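Local coordinates for DNA mismatch repair protein MLH3 (Saccharomyces cerevisiae S288C, PDB 6RMN) that takes part in DNA mismatch repair, correcting insertion-deletion loops as the MLH3 subunit of the MutLbeta heterodimer, at residues B[77-89]-B[130-142]. Residues are numbered along the deposited sequence; the frame is centred on the assembly and turned at random.
Sequences DLKDCCIEVDRTE and SKYNGDKDYLKMV
Lys140 runs its fully extended chain across Ile83 and ends with NZ on Glu84 O at 2.9 Å, where helix 136-151 packs against strand 82-85 of an antiparallel sheet, an alpha+beta packing in the C-terminal part of this MutL-family protein. A chi1 of -176° lays the lysine's methylenes along Ile83, CD 3.7 Å from Ile83 CG2, with CE beside Val85 CG1. NZ approaches Glu84 O in the carbonyl plane (C=O...N angle 149°). Lys140 NZ also forms a salt bridge with Glu89 OE1 (3.3 Å), its hydrogen bond weak. Cut back to an alanine, the position would probably leave Glu84 O and the Glu89 carboxylate without this cation and Ile83 CG2 without the CG and CD methylenes. Branched Ile83 suits the strand: its CD1 reaches Leu139 CD2, which also touches Cys81 SG at 3.9 Å. The small thiol lies oblique to the Tyr132 ring, and Leu78 CD1 meets that ring's edge at CE2. Behind these contacts, strand 117-124 pairs with Cys81, Ile83 and Val85, and Leu128 backs Leu139. The type I' turn Tyr132-Asp135 sets Gly134 N over the Tyr132 ring. Asp86 N fixes the same Glu89 OE1 by a nearly straight bond (172°), from above the carboxylate plane.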
ATOM      1  N   ASP B  77       3.845  32.211  36.908  1.00 70.18           N
ATOM      2  CA  ASP B  77       3.607  33.499  37.564  1.00 70.25           C
ATOM      3  C   ASP B  77       4.049  34.650  36.663  1.00 73.49           C
ATOM      4  O   ASP B  77       5.167  34.648  36.146  1.00 73.55           O
ATOM      5  CB  ASP B  77       4.327  33.575  38.923  1.00 74.41           C
ATOM      6  CG  ASP B  77       3.591  32.950  40.095  1.00 88.82           C
ATOM      7  OD1 ASP B  77       2.384  33.258  40.281  1.00 89.51           O
ATOM      8  OD2 ASP B  77       4.228  32.186  40.853  1.00 96.49           O
ATOM      9  N   LEU B  78       3.149  35.612  36.461  1.00 69.88           N
ATOM     10  CA  LEU B  78       3.325  36.779  35.607  1.00 70.28           C
ATOM     11  C   LEU B  78       3.316  38.076  36.430  1.00 77.41           C
ATOM     12  O   LEU B  78       2.489  38.242  37.337  1.00 76.73           O
ATOM     13  CB  LEU B  78       2.203  36.770  34.552  1.00 68.44           C
ATOM     14  CG  LEU B  78       2.160  37.854  33.478  1.00 73.36           C
ATOM     15  CD1 LEU B  78       3.375  37.795  32.551  1.00 74.16           C
ATOM     16  CD2 LEU B  78       0.916  37.695  32.655  1.00 74.10           C
ATOM     17  N   LYS B  79       4.249  38.986  36.108  1.00 77.27           N
ATOM     18  CA  LYS B  79       4.405  40.274  36.789  1.00 80.01           C
ATOM     19  C   LYS B  79       4.011  41.442  35.882  1.00 84.79           C
ATOM     20  O   LYS B  79       4.145  41.336  34.658  1.00 83.47           O
ATOM     21  CB  LYS B  79       5.860  40.448  37.280  1.00 85.47           C
ATOM     22  CG  LYS B  79       5.990  41.320  38.529  1.00106.80           C
ATOM     23  CD  LYS B  79       7.447  41.599  38.890  1.00122.25           C
ATOM     24  CE  LYS B  79       7.566  42.562  40.050  1.00133.58           C
ATOM     25  NZ  LYS B  79       8.983  42.784  40.446  1.00143.34           N
ATOM     26  N   ASP B  80       3.541  42.561  36.503  1.00 82.90           N
ATOM     27  CA  ASP B  80       3.161  43.833  35.865  1.00 83.65           C
ATOM     28  C   ASP B  80       2.292  43.650  34.611  1.00 82.66           C
ATOM     29  O   ASP B  80       2.650  44.094  33.511  1.00 82.53           O
ATOM     30  CB  ASP B  80       4.417  44.694  35.577  1.00 89.14           C
ATOM     31  CG  ASP B  80       4.149  46.178  35.359  1.00108.92           C
ATOM     32  OD1 ASP B  80       3.570  46.824  36.273  1.00109.73           O
ATOM     33  OD2 ASP B  80       4.536  46.699  34.288  1.00119.64           O
ATOM     34  N   CYS B  81       1.168  42.947  34.788  1.00 75.13           N
ATOM     35  CA  CYS B  81       0.205  42.675  33.731  1.00 73.07           C
ATOM     36  C   CYS B  81      -1.178  43.056  34.239  1.00 78.06           C
ATOM     37  O   CYS B  81      -1.854  42.267  34.907  1.00 76.25           O
ATOM     38  CB  CYS B  81       0.275  41.218  33.282  1.00 71.00           C
ATOM     39  SG  CYS B  81      -0.694  40.847  31.794  1.00 73.27           S
ATOM     40  N   CYS B  82      -1.552  44.318  33.984  1.00 77.18           N
ATOM     41  CA  CYS B  82      -2.829  44.899  34.378  1.00 77.60           C
ATOM     42  C   CYS B  82      -3.513  45.434  33.134  1.00 78.15           C
ATOM     43  O   CYS B  82      -2.932  46.232  32.386  1.00 79.31           O
ATOM     44  CB  CYS B  82      -2.641  45.981  35.435  1.00 80.89           C
ATOM     45  SG  CYS B  82      -1.624  45.468  36.846  1.00 85.57           S
ATOM     46  N   ILE B  83      -4.730  44.945  32.887  1.00 70.41           N
ATOM     47  CA  ILE B  83      -5.513  45.296  31.709  1.00 69.00           C
ATOM     48  C   ILE B  83      -6.736  46.127  32.088  1.00 72.26           C
ATOM     49  O   ILE B  83      -7.493  45.748  32.984  1.00 70.55           O
ATOM     50  CB  ILE B  83      -5.850  44.006  30.884  1.00 69.43           C
ATOM     51  CG1 ILE B  83      -4.562  43.374  30.286  1.00 68.23           C
ATOM     52  CG2 ILE B  83      -6.898  44.271  29.788  1.00 69.98           C
ATOM     53  CD1 ILE B  83      -4.713  41.963  29.752  1.00 67.11           C
ATOM     54  N   GLU B  84      -6.925  47.262  31.396  1.00 70.31           N
ATOM     55  CA  GLU B  84      -8.077  48.141  31.596  1.00 71.14           C
ATOM     56  C   GLU B  84      -9.283  47.491  30.923  1.00 72.25           C
ATOM     57  O   GLU B  84      -9.190  47.052  29.771  1.00 70.78           O
ATOM     58  CB  GLU B  84      -7.811  49.536  31.009  1.00 75.30           C
ATOM     59  CG  GLU B  84      -7.136  50.500  31.973  1.00 87.67           C
ATOM     60  CD  GLU B  84      -6.645  51.797  31.356  1.00110.62           C
ATOM     61  OE1 GLU B  84      -7.424  52.441  30.615  1.00112.61           O
ATOM     62  OE2 GLU B  84      -5.483  52.180  31.623  1.00101.78           O
ATOM     63  N   VAL B  85     -10.396  47.385  31.663  1.00 67.85           N
ATOM     64  CA  VAL B  85     -11.646  46.771  31.199  1.00 66.63           C
ATOM     65  C   VAL B  85     -12.881  47.627  31.531  1.00 73.45           C
ATOM     66  O   VAL B  85     -12.871  48.357  32.525  1.00 73.06           O
ATOM     67  CB  VAL B  85     -11.817  45.306  31.712  1.00 67.05           C
ATOM     68  CG1 VAL B  85     -10.864  44.342  31.003  1.00 65.02           C
ATOM     69  CG2 VAL B  85     -11.675  45.203  33.231  1.00 65.86           C
ATOM     70  N   ASP B  86     -13.957  47.493  30.719  1.00 72.56           N
ATOM     71  CA  ASP B  86     -15.266  48.145  30.918  1.00 74.84           C
ATOM     72  C   ASP B  86     -15.955  47.526  32.144  1.00 77.85           C
ATOM     73  O   ASP B  86     -15.560  46.438  32.579  1.00 75.51           O
ATOM     74  CB  ASP B  86     -16.184  47.898  29.696  1.00 77.99           C
ATOM     75  CG  ASP B  86     -15.857  48.679  28.442  1.00 91.12           C
ATOM     76  OD1 ASP B  86     -15.481  49.872  28.561  1.00 93.28           O
ATOM     77  OD2 ASP B  86     -16.008  48.113  27.337  1.00 97.94           O
ATOM     78  N   ARG B  87     -17.016  48.182  32.660  1.00 75.73           N
ATOM     79  CA  ARG B  87     -17.794  47.672  33.796  1.00 75.11           C
ATOM     80  C   ARG B  87     -18.415  46.302  33.465  1.00 76.64           C
ATOM     81  O   ARG B  87     -18.296  45.372  34.265  1.00 74.57           O
ATOM     82  CB  ARG B  87     -18.851  48.694  34.249  1.00 78.87           C
ATOM     83  CG  ARG B  87     -18.256  49.825  35.088  1.00 94.47           C
ATOM     84  CD  ARG B  87     -19.270  50.895  35.478  1.00112.40           C
ATOM     85  NE  ARG B  87     -19.491  51.882  34.415  1.00125.91           N
ATOM     86  CZ  ARG B  87     -18.753  52.975  34.224  1.00140.14           C
ATOM     87  NH1 ARG B  87     -17.717  53.234  35.015  1.00125.78           N
ATOM     88  NH2 ARG B  87     -19.037  53.810  33.233  1.00126.72           N
ATOM     89  N   THR B  88     -18.991  46.163  32.255  1.00 73.12           N
ATOM     90  CA  THR B  88     -19.582  44.913  31.772  1.00 72.35           C
ATOM     91  C   THR B  88     -18.501  43.832  31.576  1.00 72.87           C
ATOM     92  O   THR B  88     -18.748  42.663  31.876  1.00 71.33           O
ATOM     93  CB  THR B  88     -20.377  45.144  30.478  1.00 87.09           C
ATOM     94  OG1 THR B  88     -19.494  45.627  29.464  1.00 91.66           O
ATOM     95  CG2 THR B  88     -21.552  46.097  30.664  1.00 88.22           C
ATOM     96  N   GLU B  89     -17.306  44.231  31.081  1.00 67.76           N
ATOM     97  CA  GLU B  89     -16.180  43.319  30.871  1.00 64.71           C
ATOM     98  C   GLU B  89     -15.680  42.803  32.212  1.00 66.72           C
ATOM     99  O   GLU B  89     -15.430  41.605  32.346  1.00 64.61           O
ATOM    100  CB  GLU B  89     -15.041  44.006  30.103  1.00 65.80           C
ATOM    101  CG  GLU B  89     -15.396  44.348  28.668  1.00 74.85           C
ATOM    102  CD  GLU B  89     -14.323  45.056  27.864  1.00 86.76           C
ATOM    103  OE1 GLU B  89     -13.428  45.688  28.469  1.00 80.70           O
ATOM    104  OE2 GLU B  89     -14.390  44.986  26.616  1.00 79.05           O
ATOM    105  N   SER B 130       3.938  32.298  26.008  1.00 45.40           N
ATOM    106  CA  SER B 130       4.718  32.362  24.765  1.00 46.37           C
ATOM    107  C   SER B 130       4.020  33.138  23.652  1.00 50.55           C
ATOM    108  O   SER B 130       4.644  33.992  23.024  1.00 51.79           O
ATOM    109  CB  SER B 130       5.078  30.961  24.274  1.00 50.34           C
ATOM    110  OG  SER B 130       5.687  30.178  25.288  1.00 63.19           O
ATOM    111  N   LYS B 131       2.734  32.843  23.417  1.00 45.86           N
ATOM    112  CA  LYS B 131       1.903  33.470  22.386  1.00 45.62           C
ATOM    113  C   LYS B 131       1.655  34.965  22.642  1.00 51.60           C
ATOM    114  O   LYS B 131       1.715  35.761  21.700  1.00 54.18           O
ATOM    115  CB  LYS B 131       0.573  32.687  22.240  1.00 45.92           C
ATOM    116  CG  LYS B 131      -0.293  33.095  21.053  1.00 51.36           C
ATOM    117  CD  LYS B 131       0.192  32.592  19.698  1.00 56.74           C
ATOM    118  CE  LYS B 131      -0.614  33.222  18.592  1.00 67.24           C
ATOM    119  NZ  LYS B 131       0.050  33.080  17.277  1.00 78.97           N
ATOM    120  N   TYR B 132       1.386  35.335  23.906  1.00 45.85           N
ATOM    121  CA  TYR B 132       1.091  36.702  24.340  1.00 46.47           C
ATOM    122  C   TYR B 132       2.293  37.634  24.146  1.00 53.22           C
ATOM    123  O   TYR B 132       2.108  38.779  23.718  1.00 54.67           O
ATOM    124  CB  TYR B 132       0.525  36.687  25.781  1.00 46.11           C
ATOM    125  CG  TYR B 132       0.994  37.751  26.749  1.00 48.31           C
ATOM    126  CD1 TYR B 132       0.515  39.054  26.664  1.00 51.45           C
ATOM    127  CD2 TYR B 132       1.780  37.421  27.847  1.00 49.42           C
ATOM    128  CE1 TYR B 132       0.887  40.025  27.593  1.00 53.54           C
ATOM    129  CE2 TYR B 132       2.163  38.385  28.782  1.00 52.05           C
ATOM    130  CZ  TYR B 132       1.729  39.692  28.640  1.00 62.06           C
ATOM    131  OH  TYR B 132       2.114  40.657  29.544  1.00 70.54           O
ATOM    132  N   ASN B 133       3.510  37.138  24.442  1.00 49.51           N
ATOM    133  CA  ASN B 133       4.793  37.834  24.293  1.00 50.97           C
ATOM    134  C   ASN B 133       4.780  39.334  24.732  1.00 56.57           C
ATOM    135  O   ASN B 133       5.344  40.207  24.057  1.00 58.60           O
ATOM    136  CB  ASN B 133       5.304  37.668  22.858  1.00 49.25           C
ATOM    137  CG  ASN B 133       6.760  38.017  22.666  1.00 59.52           C
ATOM    138  OD1 ASN B 133       7.562  37.974  23.603  1.00 55.13           O
ATOM    139  ND2 ASN B 133       7.124  38.397  21.448  1.00 45.69           N
ATOM    140  N   GLY B 134       4.140  39.608  25.863  1.00 52.37           N
ATOM    141  CA  GLY B 134       4.050  40.967  26.402  1.00 54.33           C
ATOM    142  C   GLY B 134       2.982  41.872  25.807  1.00 58.84           C
ATOM    143  O   GLY B 134       2.781  42.983  26.308  1.00 60.18           O
ATOM    144  N   ASP B 135       2.270  41.406  24.748  1.00 54.38           N
ATOM    145  CA  ASP B 135       1.210  42.166  24.078  1.00 54.87           C
ATOM    146  C   ASP B 135      -0.113  42.098  24.866  1.00 59.26           C
ATOM    147  O   ASP B 135      -0.868  41.129  24.737  1.00 57.05           O
ATOM    148  CB  ASP B 135       1.045  41.710  22.606  1.00 55.49           C
ATOM    149  CG  ASP B 135       0.091  42.518  21.730  1.00 65.31           C
ATOM    150  OD1 ASP B 135      -0.613  43.412  22.265  1.00 68.81           O
ATOM    151  OD2 ASP B 135       0.031  42.246  20.520  1.00 67.21           O
ATOM    152  N   LYS B 136      -0.385  43.153  25.667  1.00 58.59           N
ATOM    153  CA  LYS B 136      -1.583  43.284  26.512  1.00 58.08           C
ATOM    154  C   LYS B 136      -2.895  43.340  25.726  1.00 62.84           C
ATOM    155  O   LYS B 136      -3.900  42.803  26.192  1.00 61.48           O
ATOM    156  CB  LYS B 136      -1.464  44.483  27.455  1.00 62.01           C
ATOM    157  CG  LYS B 136      -0.596  44.209  28.671  1.00 73.53           C
ATOM    158  CD  LYS B 136      -0.312  45.480  29.453  1.00 81.91           C
ATOM    159  CE  LYS B 136       0.830  45.277  30.412  1.00 97.75           C
ATOM    160  NZ  LYS B 136       1.037  46.464  31.283  1.00116.53           N
ATOM    161  N   ASP B 137      -2.882  43.978  24.537  1.00 61.49           N
ATOM    162  CA  ASP B 137      -4.034  44.098  23.631  1.00 61.71           C
ATOM    163  C   ASP B 137      -4.439  42.718  23.085  1.00 62.48           C
ATOM    164  O   ASP B 137      -5.630  42.449  22.901  1.00 62.90           O
ATOM    165  CB  ASP B 137      -3.712  45.046  22.458  1.00 66.41           C
ATOM    166  CG  ASP B 137      -2.864  46.254  22.816  1.00 80.59           C
ATOM    167  OD1 ASP B 137      -3.302  47.050  23.686  1.00 81.56           O
ATOM    168  OD2 ASP B 137      -1.759  46.404  22.224  1.00 86.89           O
ATOM    169  N   TYR B 138      -3.438  41.854  22.825  1.00 55.09           N
ATOM    170  CA  TYR B 138      -3.638  40.500  22.336  1.00 51.30           C
ATOM    171  C   TYR B 138      -4.312  39.634  23.416  1.00 52.35           C
ATOM    172  O   TYR B 138      -5.272  38.920  23.118  1.00 50.98           O
ATOM    173  CB  TYR B 138      -2.298  39.865  21.882  1.00 50.33           C
ATOM    174  CG  TYR B 138      -2.438  38.386  21.592  1.00 47.73           C
ATOM    175  CD1 TYR B 138      -3.011  37.941  20.404  1.00 49.01           C
ATOM    176  CD2 TYR B 138      -2.089  37.431  22.547  1.00 46.05           C
ATOM    177  CE1 TYR B 138      -3.216  36.582  20.162  1.00 46.12           C
ATOM    178  CE2 TYR B 138      -2.312  36.068  22.325  1.00 44.72           C
ATOM    179  CZ  TYR B 138      -2.865  35.652  21.125  1.00 48.43           C
ATOM    180  OH  TYR B 138      -3.123  34.331  20.895  1.00 49.20           O
ATOM    181  N   LEU B 139      -3.762  39.665  24.648  1.00 47.59           N
ATOM    182  CA  LEU B 139      -4.216  38.876  25.785  1.00 45.70           C
ATOM    183  C   LEU B 139      -5.664  39.195  26.150  1.00 49.69           C
ATOM    184  O   LEU B 139      -6.444  38.266  26.349  1.00 47.47           O
ATOM    185  CB  LEU B 139      -3.264  39.067  26.984  1.00 45.65           C
ATOM    186  CG  LEU B 139      -3.504  38.205  28.230  1.00 47.90           C
ATOM    187  CD1 LEU B 139      -3.459  36.719  27.903  1.00 46.53           C
ATOM    188  CD2 LEU B 139      -2.494  38.523  29.293  1.00 47.87           C
ATOM    189  N   LYS B 140      -6.030  40.497  26.178  1.00 48.09           N
ATOM    190  CA  LYS B 140      -7.397  40.948  26.455  1.00 48.68           C
ATOM    191  C   LYS B 140      -8.360  40.335  25.420  1.00 54.64           C
ATOM    192  O   LYS B 140      -9.360  39.723  25.811  1.00 53.88           O
ATOM    193  CB  LYS B 140      -7.491  42.484  26.445  1.00 52.19           C
ATOM    194  CG  LYS B 140      -8.876  43.002  26.828  1.00 55.22           C
ATOM    195  CD  LYS B 140      -8.977  44.508  26.764  1.00 58.36           C
ATOM    196  CE  LYS B 140     -10.331  44.985  27.228  1.00 68.01           C
ATOM    197  NZ  LYS B 140     -10.427  46.470  27.247  1.00 77.50           N
ATOM    198  N   MET B 141      -8.028  40.465  24.115  1.00 52.71           N
ATOM    199  CA  MET B 141      -8.829  39.942  23.012  1.00 54.24           C
ATOM    200  C   MET B 141      -9.090  38.441  23.155  1.00 55.85           C
ATOM    201  O   MET B 141     -10.220  37.996  22.958  1.00 56.73           O
ATOM    202  CB  MET B 141      -8.155  40.237  21.663  1.00 58.64           C
ATOM    203  CG  MET B 141      -9.092  40.123  20.493  1.00 65.39           C
ATOM    204  SD  MET B 141      -8.460  39.035  19.205  1.00 72.06           S
ATOM    205  CE  MET B 141      -9.201  37.421  19.716  1.00 66.06           C
ATOM    206  N   VAL B 142      -8.051  37.684  23.528  1.00 49.35           N
ATOM    207  CA  VAL B 142      -8.057  36.228  23.673  1.00 46.36           C
ATOM    208  C   VAL B 142      -8.911  35.778  24.876  1.00 47.99           C
ATOM    209  O   VAL B 142      -9.676  34.830  24.740  1.00 47.17           O
ATOM    210  CB  VAL B 142      -6.594  35.714  23.679  1.00 48.24           C
ATOM    211  CG1 VAL B 142      -6.393  34.501  24.567  1.00 46.74           C
ATOM    212  CG2 VAL B 142      -6.146  35.416  22.264  1.00 47.73           C
TER